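Local coordinates for Slr1438 protein (Synechocystis sp., PDB 3K25) that probably binds carbohydrate and may act as a sugar isomerase of the aldose 1-epimerase family, although its own function is uncharacterised, at residues P65-I70 with K89-A94; P158-F163 with P255-R260. All blocks are in the same frame, centred on the assembly; numbering follows the deposited sequence.

Segment 158-163 is shared ground: one of its edges pairs with 255-260 in interaction 2, and the other receives 65-70, the strand side of interaction 1. The centres of the two contacts lie about 9 Å apart. Leu67 N approaches Gly162 O at 2.7 Å and Ser160 N approaches Pro69 O at 2.9 Å, both probable hydrogen bonds within one antiparallel sheet. Side chains join the contacts too, since Leu67 CD1 packs 3.4 Å from Trp256 NE1. Leu67 therefore lies between His91 and Trp256. As in aldose 1-epimerases, His91 and Glu254, the hydrogen-bond partner of Trp256 NE1, probably face the sugar-binding cleft, although no ligand marks it here.

Interaction 1: P65-I70 with K89-A94; sequences PILFPI and KQHGFA
Phe93 sets CG between its own backbone N and carbonyl carbon (chi1 43°), which lays the ring against Pro69; Leu67 and His91 each hold CG anti to the carbonyl carbon, and their side chains run alongside each other. Pro69 CD sits over one face of the Phe93 ring, 3.8 Å from its centroid and displaced toward the rim, a CH-pi contact made after a cis Phe68-Pro69 peptide. Leu67 CD2 makes a second one, 3.8 Å from the His91 ring centroid. Backbone bonds hold the two segments together. Phe68 O accepts two donors, Phe93 N at 3.1 Å and, more weakly, Ala94 N. Phe68 N bonds weakly to His91 O at 3.3 Å. With an alanine here in place of the Phe93 ring, Pro69 CD would probably lose the aromatic face it rests on, and a gap would open beside the cis proline. Ala94 CB fills in against Phe68 CB at 3.9 Å. A type II turn from Lys89 to Gly92 brings the loop to a single beta bridge, Phe68 with Gly92. His91 to Ala94 form a His-Gly-Phe-Ala run recalling relatives in the aldose 1-epimerase family, and the turn probably places His91 near the sugar pocket of this galactose mutarotase-like fold.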
loop_
_atom_site.group_PDB
_atom_site.type_symbol
_atom_site.label_atom_id
_atom_site.label_comp_id
_atom_site.label_asym_id
_atom_site.label_seq_id
_atom_site.Cartn_x
_atom_site.Cartn_y
_atom_site.Cartn_z
ATOM N N PRO A 65 1.234 -3.759 -0.363
ATOM C CA PRO A 65 2.152 -3.284 -1.404
ATOM C C PRO A 65 2.295 -1.750 -1.417
ATOM O O PRO A 65 1.363 -1.005 -1.080
ATOM C CB PRO A 65 1.525 -3.832 -2.685
ATOM C CG PRO A 65 0.899 -5.141 -2.209
ATOM C CD PRO A 65 0.235 -4.688 -0.925
ATOM N N ILE A 66 3.485 -1.300 -1.796
ATOM C CA ILE A 66 3.818 0.116 -1.856
ATOM C C ILE A 66 3.793 0.590 -3.300
ATOM O O ILE A 66 4.379 -0.051 -4.177
ATOM C CB ILE A 66 5.222 0.338 -1.266
ATOM C CG1 ILE A 66 5.223 -0.118 0.194
ATOM C CG2 ILE A 66 5.644 1.797 -1.402
ATOM C CD1 ILE A 66 6.592 -0.152 0.816
ATOM N N LEU A 67 3.122 1.718 -3.542
ATOM C CA LEU A 67 3.017 2.283 -4.891
ATOM C C LEU A 67 3.866 3.557 -5.025
ATOM O O LEU A 67 3.542 4.600 -4.425
ATOM C CB LEU A 67 1.545 2.593 -5.214
ATOM C CG LEU A 67 0.499 1.589 -4.682
ATOM C CD1 LEU A 67 -0.891 2.079 -5.054
ATOM C CD2 LEU A 67 0.745 0.193 -5.236
ATOM N N PHE A 68 4.940 3.476 -5.816
ATOM C CA PHE A 68 5.852 4.612 -6.020
ATOM C C PHE A 68 6.740 4.390 -7.254
ATOM O O PHE A 68 7.236 3.288 -7.477
ATOM C CB PHE A 68 6.738 4.772 -4.777
ATOM C CG PHE A 68 7.824 5.801 -4.924
ATOM C CD1 PHE A 68 7.601 7.133 -4.572
ATOM C CD2 PHE A 68 9.086 5.438 -5.391
ATOM C CE1 PHE A 68 8.618 8.074 -4.677
ATOM C CE2 PHE A 68 10.099 6.374 -5.502
ATOM C CZ PHE A 68 9.868 7.694 -5.141
ATOM N N PRO A 69 6.994 5.437 -8.054
ATOM C CA PRO A 69 6.562 6.832 -7.964
ATOM C C PRO A 69 5.188 7.156 -8.566
ATOM O O PRO A 69 4.906 8.310 -8.853
ATOM C CB PRO A 69 7.688 7.575 -8.668
ATOM C CG PRO A 69 8.020 6.625 -9.797
ATOM C CD PRO A 69 8.021 5.275 -9.107
ATOM N N ILE A 70 4.345 6.148 -8.782
ATOM C CA ILE A 70 2.993 6.412 -9.285
ATOM C C ILE A 70 2.030 5.372 -8.736
ATOM O O ILE A 70 2.441 4.289 -8.297
ATOM C CB ILE A 70 2.848 6.355 -10.849
ATOM C CG1 ILE A 70 3.058 4.916 -11.347
ATOM C CG2 ILE A 70 3.796 7.347 -11.512
ATOM C CD1 ILE A 70 2.781 4.704 -12.838
ATOM N N LYS A 89 5.878 1.027 -15.304
ATOM C CA LYS A 89 4.822 0.032 -15.162
ATOM C C LYS A 89 3.831 0.464 -14.090
ATOM O O LYS A 89 4.107 1.353 -13.286
ATOM C CB LYS A 89 5.416 -1.331 -14.793
ATOM C CG LYS A 89 6.302 -1.928 -15.873
ATOM C CD LYS A 89 6.770 -3.327 -15.499
ATOM C CE LYS A 89 7.499 -4.010 -16.653
ATOM N NZ LYS A 89 7.732 -5.455 -16.365
ATOM N N GLN A 90 2.672 -0.175 -14.084
ATOM C CA GLN A 90 1.628 0.135 -13.118
ATOM C C GLN A 90 2.097 0.026 -11.659
ATOM O O GLN A 90 2.557 -1.032 -11.232
ATOM C CB GLN A 90 0.441 -0.794 -13.344
ATOM C CG GLN A 90 -0.734 -0.513 -12.433
ATOM C CD GLN A 90 -1.938 -1.383 -12.755
ATOM O OE1 GLN A 90 -1.878 -2.608 -12.627
ATOM N NE2 GLN A 90 -3.038 -0.752 -13.184
ATOM N N HIS A 91 1.975 1.127 -10.914
ATOM C CA HIS A 91 2.359 1.184 -9.504
ATOM C C HIS A 91 3.842 1.365 -9.266
ATOM O O HIS A 91 4.329 1.189 -8.145
ATOM C CB HIS A 91 1.877 -0.067 -8.776
ATOM C CG HIS A 91 0.391 -0.162 -8.700
ATOM N ND1 HIS A 91 -0.287 -1.359 -8.795
ATOM C CD2 HIS A 91 -0.551 0.798 -8.546
ATOM C CE1 HIS A 91 -1.587 -1.131 -8.703
ATOM N NE2 HIS A 91 -1.772 0.170 -8.552
ATOM N N GLY A 92 4.567 1.703 -10.325
ATOM C CA GLY A 92 5.993 1.937 -10.184
ATOM C C GLY A 92 6.895 0.727 -10.036
ATOM O O GLY A 92 6.644 -0.339 -10.606
ATOM N N PHE A 93 7.952 0.891 -9.252
ATOM C CA PHE A 93 8.922 -0.180 -9.052
ATOM C C PHE A 93 9.256 -0.469 -7.593
ATOM O O PHE A 93 9.935 -1.450 -7.298
ATOM C CB PHE A 93 10.211 0.171 -9.799
ATOM C CG PHE A 93 10.627 1.606 -9.637
ATOM C CD1 PHE A 93 11.056 2.086 -8.394
ATOM C CD2 PHE A 93 10.590 2.481 -10.730
ATOM C CE1 PHE A 93 11.449 3.419 -8.236
ATOM C CE2 PHE A 93 10.982 3.825 -10.590
ATOM C CZ PHE A 93 11.414 4.295 -9.338
ATOM N N ALA A 94 8.803 0.389 -6.691
ATOM C CA ALA A 94 9.098 0.198 -5.283
ATOM C C ALA A 94 8.665 -1.197 -4.838
ATOM O O ALA A 94 9.389 -1.884 -4.101
ATOM C CB ALA A 94 8.403 1.263 -4.459
#

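Interaction 2: P158-F163 with P255-R260; sequences PFSLGF and PWSGPR
Ser257 meets Leu161 with both its amide and its hydroxyl. Ser257 N donates to Leu161 O at 2.9 Å, and Leu161 N donates to Ser257 OG at 2.8 Å with a nearly straight N-H...O angle of 168°. In a regular antiparallel pair the second bond would end on the carbonyl oxygen of Ser257. Here the chain turns aside after strand 250-256 and the hydroxyl takes that role. It can do so because OG stands between the backbone N and the carbonyl carbon of Ser257 (chi1 62°), on the side facing Leu161. Two residues along, Phe163 N donates to Pro255 O at 3.2 Å. Proline has no N-H to return, so this pair is joined by one bond where a regular pair would have two. These bonds frame Gly162 and Trp256, a non-hydrogen-bonded antiparallel pair whose CA atoms are 4.3 Å apart. Gly162 has no side chain, and its CA comes to 4.2 Å from Trp256 CD1; a CB here would point toward segment 255-260 and meet the indole. Other backbone groups bond elsewhere: Phe159 to Ala270 and Trp256 to Thr239. The indole NE1 is hydrogen-bonded to the Glu254 carboxylate, in the same strand. Apolar packing across the contact is slight. Phe163 CB touches Pro255 CG at 4.1 Å, and the Phe163 ring leads away to pack on Ile145 and Gln147 of strand 142-151. The chemistry is therefore mainly that of buried backbone amides, held by two carbonyl oxygens and one serine hydroxyl, so that sheet pairing carries one step past the regular end of strand 250-256 through a side chain.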
loop_
_atom_site.group_PDB
_atom_site.type_symbol
_atom_site.label_atom_id
_atom_site.label_comp_id
_atom_site.label_asym_id
_atom_site.label_seq_id
_atom_site.Cartn_x
_atom_site.Cartn_y
_atom_site.Cartn_z
ATOM N N PRO A 158 8.722 15.095 -9.084
ATOM C CA PRO A 158 7.283 14.899 -8.957
ATOM C C PRO A 158 7.109 13.442 -8.570
ATOM O O PRO A 158 7.959 12.618 -8.898
ATOM C CB PRO A 158 6.785 15.201 -10.363
ATOM C CG PRO A 158 7.866 14.638 -11.212
ATOM C CD PRO A 158 9.138 15.066 -10.498
ATOM N N PHE A 159 6.040 13.116 -7.859
ATOM C CA PHE A 159 5.827 11.726 -7.477
ATOM C C PHE A 159 4.453 11.460 -6.877
ATOM O O PHE A 159 3.697 12.370 -6.548
ATOM C CB PHE A 159 6.884 11.274 -6.460
ATOM C CG PHE A 159 6.566 11.676 -5.052
ATOM C CD1 PHE A 159 6.864 12.964 -4.595
ATOM C CD2 PHE A 159 5.893 10.791 -4.196
ATOM C CE1 PHE A 159 6.495 13.369 -3.302
ATOM C CE2 PHE A 159 5.514 11.184 -2.903
ATOM C CZ PHE A 159 5.815 12.477 -2.453
ATOM N N SER A 160 4.157 10.178 -6.754
ATOM C CA SER A 160 2.932 9.698 -6.153
ATOM C C SER A 160 3.349 8.547 -5.255
ATOM O O SER A 160 4.271 7.793 -5.582
ATOM C CB SER A 160 1.944 9.207 -7.211
ATOM O OG SER A 160 0.964 10.194 -7.477
ATOM N N LEU A 161 2.687 8.436 -4.109
ATOM C CA LEU A 161 2.976 7.374 -3.165
ATOM C C LEU A 161 1.665 6.773 -2.677
ATOM O O LEU A 161 0.721 7.497 -2.360
ATOM C CB LEU A 161 3.786 7.914 -1.975
ATOM C CG LEU A 161 4.055 6.879 -0.872
ATOM C CD1 LEU A 161 4.659 5.607 -1.489
ATOM C CD2 LEU A 161 4.973 7.460 0.182
ATOM N N GLY A 162 1.605 5.448 -2.622
ATOM C CA GLY A 162 0.391 4.807 -2.159
ATOM C C GLY A 162 0.606 3.493 -1.433
ATOM O O GLY A 162 1.620 2.810 -1.614
ATOM N N PHE A 163 -0.353 3.138 -0.591
ATOM C CA PHE A 163 -0.288 1.887 0.151
ATOM C C PHE A 163 -1.517 1.122 -0.289
ATOM O O PHE A 163 -2.619 1.677 -0.357
ATOM C CB PHE A 163 -0.266 2.155 1.659
ATOM C CG PHE A 163 1.041 2.750 2.140
ATOM C CD1 PHE A 163 2.083 1.930 2.558
ATOM C CD2 PHE A 163 1.247 4.128 2.116
ATOM C CE1 PHE A 163 3.317 2.472 2.947
ATOM C CE2 PHE A 163 2.470 4.684 2.499
ATOM C CZ PHE A 163 3.508 3.853 2.916
ATOM N N PRO A 255 -4.966 4.281 0.654
ATOM C CA PRO A 255 -4.645 5.710 0.654
ATOM C C PRO A 255 -3.601 6.014 -0.432
ATOM O O PRO A 255 -2.520 5.431 -0.435
ATOM C CB PRO A 255 -4.110 5.935 2.067
ATOM C CG PRO A 255 -3.417 4.646 2.356
ATOM C CD PRO A 255 -4.387 3.615 1.835
ATOM N N TRP A 256 -3.943 6.915 -1.351
ATOM C CA TRP A 256 -3.061 7.322 -2.456
ATOM C C TRP A 256 -2.811 8.815 -2.370
ATOM O O TRP A 256 -3.734 9.582 -2.075
ATOM C CB TRP A 256 -3.723 7.050 -3.808
ATOM C CG TRP A 256 -3.811 5.619 -4.208
ATOM C CD1 TRP A 256 -3.654 4.517 -3.407
ATOM C CD2 TRP A 256 -4.131 5.125 -5.512
ATOM N NE1 TRP A 256 -3.858 3.372 -4.137
ATOM C CE2 TRP A 256 -4.152 3.716 -5.431
ATOM C CE3 TRP A 256 -4.402 5.737 -6.743
ATOM C CZ2 TRP A 256 -4.434 2.910 -6.533
ATOM C CZ3 TRP A 256 -4.682 4.934 -7.839
ATOM C CH2 TRP A 256 -4.697 3.537 -7.725
ATOM N N SER A 257 -1.586 9.247 -2.642
ATOM C CA SER A 257 -1.308 10.677 -2.568
ATOM C C SER A 257 -2.000 11.356 -3.748
ATOM O O SER A 257 -2.366 12.542 -3.697
ATOM C CB SER A 257 0.209 10.951 -2.584
ATOM O OG SER A 257 0.815 10.513 -3.787
ATOM N N GLY A 258 -2.196 10.573 -4.804
ATOM C CA GLY A 258 -2.848 11.072 -6.001
ATOM C C GLY A 258 -3.464 9.939 -6.798
ATOM O O GLY A 258 -3.131 8.771 -6.574
ATOM N N PRO A 259 -4.370 10.249 -7.738
ATOM C CA PRO A 259 -5.035 9.242 -8.575
ATOM C C PRO A 259 -4.188 8.742 -9.747
ATOM O O PRO A 259 -3.030 9.127 -9.910
ATOM C CB PRO A 259 -6.284 9.977 -9.048
ATOM C CG PRO A 259 -5.777 11.375 -9.220
ATOM C CD PRO A 259 -4.954 11.587 -7.964
ATOM N N ARG A 260 -4.775 7.879 -10.565
ATOM C CA ARG A 260 -4.069 7.358 -11.720
ATOM C C ARG A 260 -3.723 8.489 -12.680
ATOM O O ARG A 260 -4.494 9.438 -12.844
ATOM C CB ARG A 260 -4.920 6.309 -12.443
ATOM C CG ARG A 260 -4.313 5.850 -13.761
ATOM C CD ARG A 260 -5.047 4.664 -14.374
ATOM N NE ARG A 260 -6.387 5.002 -14.848
ATOM C CZ ARG A 260 -7.187 4.154 -15.492
ATOM N NH1 ARG A 260 -6.776 2.914 -15.741
ATOM N NH2 ARG A 260 -8.395 4.541 -15.888
#